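Local coordinates for protein threonine phosphate decarboxylase-like enzyme (Sulfurospirillum multivorans, PDB 6OUX) that uses pyridoxal phosphate to decarboxylate L-serine O-phosphate to ethanolamine O-phosphate, a precursor in norcobamide biosynthesis, at residues A[125-130]-A[155-160]; A[160-165]-A[174-179]; A[22-27]-A[358-363]; A[184-189]-A[222-227]. All coordinates share one frame; numbering follows the deposited sequence.

Contact 1 (A[125-130]-A[155-160]); sequences ALMIPT and YSFDAD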
loop_
_atom_site.group_PDB
_atom_site.type_symbol
_atom_site.label_atom_id
_atom_site.label_comp_id
_atom_site.label_asym_id
_atom_site.label_seq_id
_atom_site.Cartn_x
_atom_site.Cartn_y
_atom_site.Cartn_z
ATOM N N ALA A 125 -24.404 -0.025 -11.436
ATOM C CA ALA A 125 -25.477 -0.506 -10.561
ATOM C C ALA A 125 -24.848 -1.103 -9.293
ATOM O O ALA A 125 -23.997 -2.023 -9.376
ATOM C CB ALA A 125 -26.373 -1.508 -11.242
ATOM N N LEU A 126 -25.235 -0.520 -8.161
ATOM C CA LEU A 126 -24.859 -1.012 -6.807
ATOM C C LEU A 126 -26.088 -1.474 -6.067
ATOM O O LEU A 126 -27.217 -1.023 -6.345
ATOM C CB LEU A 126 -24.213 0.088 -5.993
ATOM C CG LEU A 126 -23.059 0.871 -6.613
ATOM C CD1 LEU A 126 -22.629 1.965 -5.624
ATOM C CD2 LEU A 126 -21.907 -0.071 -6.875
ATOM N N MET A 127 -25.898 -2.370 -5.099
ATOM C CA MET A 127 -27.008 -2.729 -4.211
ATOM C C MET A 127 -26.952 -1.862 -2.967
ATOM O O MET A 127 -25.897 -1.361 -2.583
ATOM C CB MET A 127 -26.952 -4.210 -3.834
ATOM C CG MET A 127 -27.161 -5.209 -4.989
ATOM S SD MET A 127 -26.805 -6.859 -4.287
ATOM C CE MET A 127 -25.016 -6.812 -3.843
ATOM N N ILE A 128 -28.075 -1.776 -2.294
ATOM C CA ILE A 128 -28.188 -1.077 -1.033
ATOM C C ILE A 128 -29.031 -1.955 -0.085
ATOM O O ILE A 128 -30.080 -2.480 -0.477
ATOM C CB ILE A 128 -28.851 0.304 -1.312
ATOM C CG1 ILE A 128 -29.014 1.128 -0.069
ATOM C CG2 ILE A 128 -30.256 0.122 -1.862
ATOM C CD1 ILE A 128 -29.690 2.462 -0.345
ATOM N N PRO A 129 -28.588 -2.133 1.186
ATOM C CA PRO A 129 -27.424 -1.615 1.801
ATOM C C PRO A 129 -26.148 -2.337 1.505
ATOM O O PRO A 129 -26.168 -3.519 1.266
ATOM C CB PRO A 129 -27.723 -1.761 3.279
ATOM C CG PRO A 129 -28.648 -2.851 3.367
ATOM C CD PRO A 129 -29.478 -2.755 2.159
ATOM N N THR A 130 -25.046 -1.599 1.545
ATOM C CA THR A 130 -23.724 -2.198 1.454
ATOM C C THR A 130 -22.852 -1.409 2.403
ATOM O O THR A 130 -23.125 -0.225 2.674
ATOM C CB THR A 130 -23.104 -2.094 0.006
ATOM O OG1 THR A 130 -24.085 -2.192 -1.029
ATOM C CG2 THR A 130 -22.285 -3.171 -0.182
ATOM N N TYR A 155 -33.034 -9.042 3.664
ATOM C CA TYR A 155 -32.052 -8.470 2.747
ATOM C C TYR A 155 -31.556 -9.470 1.722
ATOM O O TYR A 155 -30.494 -9.267 1.130
ATOM C CB TYR A 155 -30.851 -7.892 3.499
ATOM C CG TYR A 155 -31.262 -6.717 4.379
ATOM C CD1 TYR A 155 -31.603 -5.478 3.814
ATOM C CD2 TYR A 155 -31.338 -6.860 5.749
ATOM C CE1 TYR A 155 -31.967 -4.432 4.581
ATOM C CE2 TYR A 155 -31.682 -5.805 6.536
ATOM C CZ TYR A 155 -32.037 -4.586 5.956
ATOM O OH TYR A 155 -32.384 -3.517 6.770
ATOM N N SER A 156 -32.384 -10.483 1.489
ATOM C CA SER A 156 -32.151 -11.561 0.526
ATOM C C SER A 156 -32.185 -10.986 -0.860
ATOM O O SER A 156 -33.063 -10.190 -1.191
ATOM C CB SER A 156 -33.292 -12.589 0.644
ATOM O OG SER A 156 -33.071 -13.730 -0.123
ATOM N N PHE A 157 -31.206 -11.386 -1.638
ATOM C CA PHE A 157 -31.008 -10.890 -2.985
ATOM C C PHE A 157 -31.946 -11.660 -3.927
ATOM O O PHE A 157 -31.771 -12.883 -4.170
ATOM C CB PHE A 157 -29.549 -11.150 -3.336
ATOM C CG PHE A 157 -29.146 -10.594 -4.628
ATOM C CD1 PHE A 157 -28.855 -9.253 -4.744
ATOM C CD2 PHE A 157 -29.110 -11.408 -5.740
ATOM C CE1 PHE A 157 -28.504 -8.724 -5.969
ATOM C CE2 PHE A 157 -28.760 -10.907 -6.953
ATOM C CZ PHE A 157 -28.442 -9.571 -7.075
ATOM N N ASP A 158 -32.983 -10.977 -4.388
ATOM C CA ASP A 158 -33.891 -11.566 -5.369
ATOM C C ASP A 158 -33.285 -11.430 -6.823
ATOM O O ASP A 158 -33.246 -10.330 -7.426
ATOM C CB ASP A 158 -35.253 -10.911 -5.241
ATOM C CG ASP A 158 -36.251 -11.394 -6.302
ATOM O OD1 ASP A 158 -35.836 -11.878 -7.371
ATOM O OD2 ASP A 158 -37.462 -11.272 -6.045
ATOM N N ALA A 159 -32.832 -12.555 -7.357
ATOM C CA ALA A 159 -31.972 -12.600 -8.555
ATOM C C ALA A 159 -32.726 -12.247 -9.859
ATOM O O ALA A 159 -32.189 -11.571 -10.725
ATOM C CB ALA A 159 -31.351 -13.957 -8.688
ATOM N N ASP A 160 -33.945 -12.750 -9.983
ATOM C CA ASP A 160 -34.798 -12.404 -11.107
ATOM C C ASP A 160 -35.088 -10.908 -11.179
ATOM O O ASP A 160 -35.002 -10.301 -12.305
ATOM C CB ASP A 160 -36.081 -13.208 -11.047
ATOM C CG ASP A 160 -37.025 -12.899 -12.199
ATOM O OD1 ASP A 160 -36.831 -13.408 -13.323
ATOM O OD2 ASP A 160 -37.970 -12.130 -11.983
#

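Contact 2 (A[160-165]-A[174-179]); sequences DKYCQF and VVLINP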
loop_
_atom_site.group_PDB
_atom_site.type_symbol
_atom_site.label_atom_id
_atom_site.label_comp_id
_atom_site.label_asym_id
_atom_site.label_seq_id
_atom_site.Cartn_x
_atom_site.Cartn_y
_atom_site.Cartn_z
ATOM N N ASP A 160 -33.945 -12.750 -9.983
ATOM C CA ASP A 160 -34.798 -12.404 -11.107
ATOM C C ASP A 160 -35.088 -10.908 -11.179
ATOM O O ASP A 160 -35.002 -10.301 -12.305
ATOM C CB ASP A 160 -36.081 -13.208 -11.047
ATOM C CG ASP A 160 -37.025 -12.899 -12.199
ATOM O OD1 ASP A 160 -36.831 -13.408 -13.323
ATOM O OD2 ASP A 160 -37.970 -12.130 -11.983
ATOM N N LYS A 161 -35.455 -10.298 -10.027
ATOM C CA LYS A 161 -35.802 -8.876 -10.030
ATOM C C LYS A 161 -34.605 -8.047 -10.298
ATOM O O LYS A 161 -34.690 -7.017 -10.946
ATOM C CB LYS A 161 -36.471 -8.403 -8.731
ATOM C CG LYS A 161 -37.890 -8.916 -8.606
ATOM C CD LYS A 161 -38.506 -8.647 -7.245
ATOM C CE LYS A 161 -39.839 -9.396 -7.117
ATOM N NZ LYS A 161 -40.458 -9.079 -5.805
ATOM N N TYR A 162 -33.497 -8.466 -9.746
ATOM C CA TYR A 162 -32.239 -7.785 -9.975
ATOM C C TYR A 162 -31.899 -7.781 -11.473
ATOM O O TYR A 162 -31.579 -6.746 -12.010
ATOM C CB TYR A 162 -31.163 -8.486 -9.233
ATOM C CG TYR A 162 -29.819 -7.852 -9.449
ATOM C CD1 TYR A 162 -29.489 -6.644 -8.823
ATOM C CD2 TYR A 162 -28.909 -8.434 -10.278
ATOM C CE1 TYR A 162 -28.253 -6.074 -9.000
ATOM C CE2 TYR A 162 -27.665 -7.864 -10.483
ATOM C CZ TYR A 162 -27.354 -6.690 -9.878
ATOM O OH TYR A 162 -26.128 -6.131 -10.109
ATOM N N CYS A 163 -31.991 -8.936 -12.122
ATOM C CA CYS A 163 -31.720 -9.034 -13.540
ATOM C C CYS A 163 -32.624 -8.117 -14.375
ATOM O O CYS A 163 -32.161 -7.474 -15.292
ATOM C CB CYS A 163 -31.883 -10.460 -14.001
ATOM S SG CYS A 163 -30.485 -11.461 -13.506
ATOM N N GLN A 164 -33.911 -8.078 -14.050
ATOM C CA GLN A 164 -34.814 -7.208 -14.763
ATOM C C GLN A 164 -34.446 -5.706 -14.576
ATOM O O GLN A 164 -34.502 -4.911 -15.507
ATOM C CB GLN A 164 -36.236 -7.465 -14.290
ATOM C CG GLN A 164 -37.243 -6.695 -15.088
ATOM C CD GLN A 164 -37.156 -7.046 -16.575
ATOM O OE1 GLN A 164 -36.774 -6.214 -17.411
ATOM N NE2 GLN A 164 -37.432 -8.277 -16.895
ATOM N N PHE A 165 -34.060 -5.356 -13.353
ATOM C CA PHE A 165 -33.557 -4.058 -13.025
ATOM C C PHE A 165 -32.316 -3.715 -13.888
ATOM O O PHE A 165 -32.235 -2.605 -14.454
ATOM C CB PHE A 165 -33.209 -3.993 -11.535
ATOM C CG PHE A 165 -32.554 -2.726 -11.128
ATOM C CD1 PHE A 165 -33.299 -1.554 -11.042
ATOM C CD2 PHE A 165 -31.204 -2.680 -10.865
ATOM C CE1 PHE A 165 -32.688 -0.350 -10.694
ATOM C CE2 PHE A 165 -30.579 -1.494 -10.499
ATOM C CZ PHE A 165 -31.323 -0.327 -10.410
ATOM N N VAL A 174 -21.562 -3.504 -13.054
ATOM C CA VAL A 174 -22.301 -3.872 -11.857
ATOM C C VAL A 174 -21.303 -4.328 -10.755
ATOM O O VAL A 174 -20.234 -4.867 -11.084
ATOM C CB VAL A 174 -23.231 -5.012 -12.287
ATOM C CG1 VAL A 174 -23.633 -5.921 -11.193
ATOM C CG2 VAL A 174 -24.408 -4.443 -13.122
ATOM N N VAL A 175 -21.625 -4.020 -9.493
ATOM C CA VAL A 175 -20.866 -4.554 -8.290
ATOM C C VAL A 175 -21.766 -5.439 -7.424
ATOM O O VAL A 175 -22.816 -4.999 -7.000
ATOM C CB VAL A 175 -20.311 -3.455 -7.425
ATOM C CG1 VAL A 175 -19.455 -4.017 -6.256
ATOM C CG2 VAL A 175 -19.505 -2.475 -8.247
ATOM N N LEU A 176 -21.382 -6.720 -7.257
ATOM C CA LEU A 176 -22.060 -7.644 -6.386
ATOM C C LEU A 176 -21.040 -8.037 -5.285
ATOM O O LEU A 176 -19.828 -8.206 -5.520
ATOM C CB LEU A 176 -22.551 -8.886 -7.118
ATOM C CG LEU A 176 -23.522 -8.697 -8.309
ATOM C CD1 LEU A 176 -23.836 -9.987 -9.033
ATOM C CD2 LEU A 176 -24.826 -8.089 -7.818
ATOM N N ILE A 177 -21.507 -8.059 -4.065
ATOM C CA ILE A 177 -20.701 -8.470 -2.927
ATOM C C ILE A 177 -21.312 -9.805 -2.445
ATOM O O ILE A 177 -22.475 -9.818 -2.038
ATOM C CB ILE A 177 -20.735 -7.466 -1.818
ATOM C CG1 ILE A 177 -20.574 -6.025 -2.327
ATOM C CG2 ILE A 177 -19.673 -7.804 -0.730
ATOM C CD1 ILE A 177 -19.276 -5.719 -3.001
ATOM N N ASN A 178 -20.579 -10.901 -2.474
ATOM C CA ASN A 178 -21.194 -12.203 -2.216
ATOM C C ASN A 178 -20.197 -13.097 -1.461
ATOM O O ASN A 178 -19.191 -13.490 -2.027
ATOM C CB ASN A 178 -21.646 -12.854 -3.509
ATOM C CG ASN A 178 -22.564 -14.002 -3.272
ATOM O OD1 ASN A 178 -23.491 -13.910 -2.447
ATOM N ND2 ASN A 178 -22.306 -15.107 -3.935
ATOM N N PRO A 179 -20.424 -13.364 -0.162
ATOM C CA PRO A 179 -21.509 -12.846 0.686
ATOM C C PRO A 179 -21.522 -11.341 0.860
ATOM O O PRO A 179 -20.483 -10.706 0.883
ATOM C CB PRO A 179 -21.260 -13.555 2.078
ATOM C CG PRO A 179 -20.372 -14.749 1.775
ATOM C CD PRO A 179 -19.516 -14.245 0.606
HETATM O O HOH W 1 -25.117 -4.293 -8.231
#

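Contact 3 (A[22-27]-A[358-363]); sequences QNAGSH and ADKIGV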
loop_
_atom_site.group_PDB
_atom_site.type_symbol
_atom_site.label_atom_id
_atom_site.label_comp_id
_atom_site.label_asym_id
_atom_site.label_seq_id
_atom_site.Cartn_x
_atom_site.Cartn_y
_atom_site.Cartn_z
ATOM N N GLN A 22 -16.659 10.499 13.303
ATOM C CA GLN A 22 -17.085 9.300 12.573
ATOM C C GLN A 22 -16.308 9.038 11.264
ATOM O O GLN A 22 -15.738 9.950 10.677
ATOM C CB GLN A 22 -18.534 9.460 12.173
ATOM C CG GLN A 22 -19.528 9.235 13.280
ATOM C CD GLN A 22 -20.936 9.088 12.726
ATOM O OE1 GLN A 22 -21.146 8.562 11.621
ATOM N NE2 GLN A 22 -21.910 9.580 13.478
ATOM N N ASN A 23 -16.294 7.774 10.821
ATOM C CA ASN A 23 -15.807 7.399 9.513
ATOM C C ASN A 23 -16.523 6.159 8.998
ATOM O O ASN A 23 -17.208 5.438 9.712
ATOM C CB ASN A 23 -14.302 7.155 9.540
ATOM C CG ASN A 23 -13.917 6.026 10.468
ATOM O OD1 ASN A 23 -13.592 6.232 11.639
ATOM N ND2 ASN A 23 -13.963 4.825 9.958
ATOM N N ALA A 24 -16.295 5.870 7.753
ATOM C CA ALA A 24 -17.056 4.855 7.041
ATOM C C ALA A 24 -16.524 3.414 7.216
ATOM O O ALA A 24 -17.174 2.446 6.796
ATOM C CB ALA A 24 -17.050 5.234 5.575
ATOM N N GLY A 25 -15.345 3.292 7.827
ATOM C CA GLY A 25 -14.696 2.009 8.048
ATOM C C GLY A 25 -15.220 1.307 9.307
ATOM O O GLY A 25 -16.169 1.747 9.958
ATOM N N SER A 26 -14.488 0.275 9.687
ATOM C CA SER A 26 -14.890 -0.678 10.707
ATOM C C SER A 26 -14.971 -0.081 12.120
ATOM O O SER A 26 -15.857 -0.455 12.893
ATOM C CB SER A 26 -13.881 -1.860 10.688
ATOM O OG SER A 26 -14.181 -2.720 9.602
ATOM N N HIS A 27 -14.037 0.795 12.474
ATOM C CA HIS A 27 -14.105 1.496 13.786
ATOM C C HIS A 27 -14.561 2.945 13.631
ATOM O O HIS A 27 -13.742 3.826 13.328
ATOM C CB HIS A 27 -12.757 1.526 14.481
ATOM C CG HIS A 27 -12.171 0.180 14.712
ATOM N ND1 HIS A 27 -11.364 -0.441 13.791
ATOM C CD2 HIS A 27 -12.249 -0.660 15.772
ATOM C CE1 HIS A 27 -10.963 -1.604 14.277
ATOM N NE2 HIS A 27 -11.493 -1.764 15.472
ATOM N N ALA A 358 -26.161 2.588 12.074
ATOM C CA ALA A 358 -26.854 3.891 11.931
ATOM C C ALA A 358 -26.370 4.704 10.730
ATOM O O ALA A 358 -27.133 5.423 10.123
ATOM C CB ALA A 358 -26.683 4.713 13.220
ATOM N N ASP A 359 -25.114 4.571 10.349
ATOM C CA ASP A 359 -24.591 5.355 9.232
ATOM C C ASP A 359 -24.629 4.641 7.871
ATOM O O ASP A 359 -23.961 5.065 6.937
ATOM C CB ASP A 359 -23.149 5.758 9.531
ATOM C CG ASP A 359 -22.194 4.548 9.702
ATOM O OD1 ASP A 359 -22.653 3.392 9.914
ATOM O OD2 ASP A 359 -20.972 4.772 9.635
ATOM N N LYS A 360 -25.315 3.519 7.780
ATOM C CA LYS A 360 -25.312 2.733 6.549
ATOM C C LYS A 360 -26.652 2.846 5.968
ATOM O O LYS A 360 -27.600 2.364 6.568
ATOM C CB LYS A 360 -24.957 1.275 6.832
ATOM C CG LYS A 360 -23.528 1.090 7.335
ATOM C CD LYS A 360 -22.498 1.812 6.451
ATOM C CE LYS A 360 -21.107 1.685 7.071
ATOM N NZ LYS A 360 -20.115 2.297 6.145
ATOM N N ILE A 361 -26.757 3.487 4.796
ATOM C CA ILE A 361 -28.074 3.802 4.221
ATOM C C ILE A 361 -28.683 2.529 3.721
ATOM O O ILE A 361 -28.007 1.684 3.174
ATOM C CB ILE A 361 -28.038 4.909 3.130
ATOM C CG1 ILE A 361 -27.495 6.239 3.708
ATOM C CG2 ILE A 361 -29.438 5.136 2.519
ATOM C CD1 ILE A 361 -28.054 6.669 5.075
ATOM N N GLY A 362 -29.960 2.355 3.998
ATOM C CA GLY A 362 -30.662 1.164 3.594
ATOM C C GLY A 362 -30.848 0.149 4.675
ATOM O O GLY A 362 -31.651 -0.819 4.517
ATOM N N VAL A 363 -30.149 0.335 5.786
ATOM C CA VAL A 363 -30.336 -0.543 6.952
ATOM C C VAL A 363 -31.474 0.013 7.841
ATOM O O VAL A 363 -31.325 1.024 8.480
ATOM C CB VAL A 363 -29.053 -0.745 7.774
ATOM C CG1 VAL A 363 -29.331 -1.705 8.930
ATOM C CG2 VAL A 363 -27.929 -1.301 6.886
HETATM O O HOH W 2 -20.183 5.692 12.096
#

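Contact 4 (A[184-189]-A[222-227]); sequences GAYLSL and TCLSST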
loop_
_atom_site.group_PDB
_atom_site.type_symbol
_atom_site.label_atom_id
_atom_site.label_comp_id
_atom_site.label_asym_id
_atom_site.label_seq_id
_atom_site.Cartn_x
_atom_site.Cartn_y
_atom_site.Cartn_z
ATOM N N GLY A 184 -24.487 -10.267 5.472
ATOM C CA GLY A 184 -23.829 -11.578 5.320
ATOM C C GLY A 184 -24.505 -12.587 4.449
ATOM O O GLY A 184 -24.059 -13.695 4.360
ATOM N N ALA A 185 -25.629 -12.235 3.826
ATOM C CA ALA A 185 -26.362 -13.206 3.077
ATOM C C ALA A 185 -25.568 -13.570 1.794
ATOM O O ALA A 185 -24.841 -12.744 1.248
ATOM C CB ALA A 185 -27.721 -12.692 2.731
ATOM N N TYR A 186 -25.725 -14.820 1.381
ATOM C CA TYR A 186 -24.952 -15.483 0.341
ATOM C C TYR A 186 -25.884 -16.091 -0.734
ATOM O O TYR A 186 -26.813 -16.790 -0.420
ATOM C CB TYR A 186 -24.076 -16.604 0.938
ATOM C CG TYR A 186 -23.400 -17.495 -0.091
ATOM C CD1 TYR A 186 -22.341 -17.029 -0.875
ATOM C CD2 TYR A 186 -23.827 -18.803 -0.285
ATOM C CE1 TYR A 186 -21.744 -17.835 -1.796
ATOM C CE2 TYR A 186 -23.193 -19.643 -1.185
ATOM C CZ TYR A 186 -22.141 -19.128 -1.909
ATOM O OH TYR A 186 -21.587 -19.919 -2.824
ATOM N N LEU A 187 -25.598 -15.794 -1.986
ATOM C CA LEU A 187 -26.273 -16.371 -3.151
ATOM C C LEU A 187 -25.497 -17.589 -3.627
ATOM O O LEU A 187 -24.278 -17.472 -3.907
ATOM C CB LEU A 187 -26.266 -15.344 -4.289
ATOM C CG LEU A 187 -27.202 -15.677 -5.463
ATOM C CD1 LEU A 187 -28.655 -15.646 -4.994
ATOM C CD2 LEU A 187 -26.988 -14.695 -6.585
ATOM N N SER A 188 -26.183 -18.729 -3.741
ATOM C CA SER A 188 -25.550 -20.001 -4.192
ATOM C C SER A 188 -24.855 -19.915 -5.536
ATOM O O SER A 188 -25.208 -19.074 -6.379
ATOM C CB SER A 188 -26.605 -21.128 -4.318
ATOM O OG SER A 188 -27.573 -20.772 -5.286
ATOM N N LEU A 189 -23.919 -20.827 -5.759
ATOM C CA LEU A 189 -23.255 -20.911 -7.049
ATOM C C LEU A 189 -24.325 -21.214 -8.106
ATOM O O LEU A 189 -24.322 -20.632 -9.185
ATOM C CB LEU A 189 -22.179 -22.014 -7.062
ATOM C CG LEU A 189 -20.805 -21.558 -6.558
ATOM C CD1 LEU A 189 -19.825 -22.712 -6.320
ATOM C CD2 LEU A 189 -20.203 -20.527 -7.524
ATOM N N THR A 222 -17.012 -27.834 2.250
ATOM C CA THR A 222 -16.139 -27.702 1.070
ATOM C C THR A 222 -15.876 -26.211 0.791
ATOM O O THR A 222 -16.824 -25.421 0.747
ATOM C CB THR A 222 -16.767 -28.393 -0.164
ATOM O OG1 THR A 222 -17.173 -29.731 0.158
ATOM C CG2 THR A 222 -15.761 -28.466 -1.350
ATOM N N CYS A 223 -14.612 -25.805 0.664
ATOM C CA CYS A 223 -14.296 -24.392 0.466
ATOM C C CYS A 223 -14.889 -23.985 -0.881
ATOM O O CYS A 223 -14.753 -24.695 -1.849
ATOM C CB CYS A 223 -12.829 -24.123 0.465
ATOM S SG CYS A 223 -12.430 -22.364 0.510
ATOM N N LEU A 224 -15.594 -22.874 -0.898
ATOM C CA LEU A 224 -16.229 -22.351 -2.095
ATOM C C LEU A 224 -15.288 -21.386 -2.716
ATOM O O LEU A 224 -14.439 -20.835 -2.038
ATOM C CB LEU A 224 -17.521 -21.607 -1.733
ATOM C CG LEU A 224 -18.611 -22.483 -1.109
ATOM C CD1 LEU A 224 -19.659 -21.629 -0.437
ATOM C CD2 LEU A 224 -19.221 -23.390 -2.179
ATOM N N SER A 225 -15.489 -21.141 -4.006
ATOM C CA SER A 225 -14.646 -20.244 -4.759
ATOM C C SER A 225 -15.411 -19.741 -5.976
ATOM O O SER A 225 -16.009 -20.539 -6.642
ATOM C CB SER A 225 -13.448 -20.993 -5.297
ATOM O OG SER A 225 -12.748 -20.062 -6.092
ATOM N N SER A 226 -15.340 -18.454 -6.266
ATOM C CA SER A 226 -15.979 -17.842 -7.473
ATOM C C SER A 226 -15.009 -17.900 -8.752
ATOM O O SER A 226 -15.331 -17.337 -9.825
ATOM C CB SER A 226 -16.370 -16.369 -7.177
ATOM O OG SER A 226 -17.110 -16.161 -5.997
ATOM N N THR A 227 -13.846 -18.596 -8.646
ATOM C CA THR A 227 -12.975 -18.770 -9.855
ATOM C C THR A 227 -13.693 -19.482 -11.019
ATOM O O THR A 227 -13.443 -19.125 -12.188
ATOM C CB THR A 227 -11.677 -19.520 -9.486
ATOM O OG1 THR A 227 -10.994 -18.798 -8.471
ATOM C CG2 THR A 227 -10.674 -19.690 -10.644
#

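Contact 1 (A[125-130]-A[155-160])
M127 sets CG beside its backbone N and folds back at chi3 (-65°), while F157 holds its ring anti to the backbone N (chi1 -175°); together these torsions bring the thioether against the ring. M127 SD touches the CD1-CE1 side of the phenyl obliquely, 3.0 Å from F157 CE1 and 3.2 Å from F157 CD1, a tight fit. The sulfur lies 4.1 Å from the centroid of the F157 ring and 67° off its normal, a Met-aromatic contact. Two residues on, P129, which follows a cis peptide bond, lays its ring across Y155: P129 CD is 3.8 Å from Y155 CD1, and P129 CG 3.9 Å from Y155 CE1. An alanine here would lack CG and CD, would probably leave that flank of the tyrosine without its mate, and is likely to disfavour the cis peptide. Y155 OH is held by the backbone N of E364, and the P129 side chain comes within about 6 Å of that of N181, a substrate-binding residue. The contact thus lies at the C-terminal end of strand 123-128, next to the edge strand 143-148 in the large-domain sheet of a fold-type I PLP enzyme, beside the substrate pocket.

Contact 2 (A[160-165]-A[174-179])
Helix 159-169 covers strand 173-177 at side-chain distance, the CA atoms of Y162 and L176, the nearest pair, standing 10.8 Å apart. Y162 bridges the gap: with CG anti to the backbone N (chi1 179°), its ring reaches straight from the helix to the sheet. L176 comes in from an oblique direction and presses one methyl, CD2, against the phenol end of the ring, 3.5 Å from Y162 CZ and 3.3 Å from Y162 OH. V174 meets the tyrosine head-on, its CG1 near the ring plane at the edge and 4.0 Å from Y162 CZ; the still closer approach to the hydroxyl in the model is doubtful. V175 turns its side chain from the helix but offers its carbonyl. Y162 OH donates to a water at 2.8 Å, and the same water donates onward to V175 O at 2.7 Å, so the hydroxyl has a polar partner amid aliphatic groups. A phenylalanine in its place would keep the ring but would probably leave this water without the proton donor that ties helix to strand. The helix belongs to a beta-alpha-beta crossover from strand 143-148 to strand 173-177, which passes over the intervening strand 123-128. F147 meets the Y162 ring edge-to-face, F157 packs on it obliquely, and L195 of helix 189-198 touches it from the next helix along.

Contact 3 (A[22-27]-A[358-363])
The ammonium nitrogen of K360 is gripped by two backbone carbonyls: K360 NZ donates to A24 O at 3.0 Å across the contact, and also bonds F131 O, with the F131 ring adding a cation-pi contact. This ties the N-terminal loop 22-27 to the loop between strands 352-356 and 367-371 in the smaller, C-terminal sheet of a fold-type I PLP enzyme. The lysine meets the A24 carbonyl at an angle of 129° at the oxygen, slightly tilted from the carbonyl plane. A bend at chi2 (-50°) turns the otherwise extended chain so that its tip reaches the 22-27 loop, although the CB of K360 does not face that loop.

Nearer the surface, D359 and Q22 slide past each other in opposite directions, with Q22 OE1 4.0 Å from D359 CB and the amide and carboxylate planes 73° apart. A water joins their polar ends, donating to D359 OD2 at 2.7 Å and more weakly to Q22 OE1 at 3.1 Å. The other carboxylate oxygen, OD1, forms a salt bridge with R355, a residue that binds O-phospho-L-serine; R355 also bonds G25 O, so both loops hold the same guanidinium group. D359 and G25 are therefore second-shell residues that probably position this arginine. Beyond the lysine the chain reverses in a type II beta turn from K360 to V363, in which G362 takes the positive-phi position and V363 N reaches K360 O at 3.4 Å in a weak hydrogen bond.

Contact 4 (A[184-189]-A[222-227])
L224 reaches the 184-189 loop with both methyls, from a loop that leads into helix 227-232 through an ST turn, on the large domain of the enzyme. Its CG lies anti to the carbonyl carbon (chi1 -64°), which directs the branches at Y186 and L189. The CD1 methyl meets the phenol end of the tyrosine, which comes from the opposite direction: L224 CD1 is 3.5 Å from Y186 OH and 3.8 Å from Y186 CZ, oblique to the ring. The CD2 methyl packs against L189, with L224 CD2 4.2 Å from L189 CD1. S225 adds its carbonyl, S225 O lying 4.3 Å from L189 CD2, while its CB points away from the 184-189 loop. S225 OG accepts from T227 N at 3.1 Å, nearly straight at 170°, the bond that makes the ST turn. S226 then occupies the N-cap position, its hydroxyl bonded to E209, and T227 starts the helix. Across the contact, Y186 OH and the backbone N of L189 both bond OE2 of E217, which probably holds the phenol end beside the start of helix 189-198. Over one face of the Y186 ring, S188 N stands 4.0 Å from the plane, displaced toward the rim.

Overall arrangement
Contacts 1 and 2 form one continuous layer, their centres about 6 Å apart: they share D160 and helix 159-169, and F157 CZ touches Y162 CG at 3.2 Å. Their strands 123-128 and 173-177 are neighbours in the large-domain sheet. Contact 4 joins contact 2 through a probable hydrogen bond of 2.9 Å between N178 OD1 and L187 N, and contact 1 where F157 CD2 lies 4.0 Å from L187 CD2. Contact 3 belongs to the smaller domain, its centre about 25 Å from that of contact 4, yet it meets contact 1 where P129 CB lies 3.5 Å from I361 O. Contacts 1 and 3 both border the substrate site, contact 1 beside N181 and contact 3 beside R355.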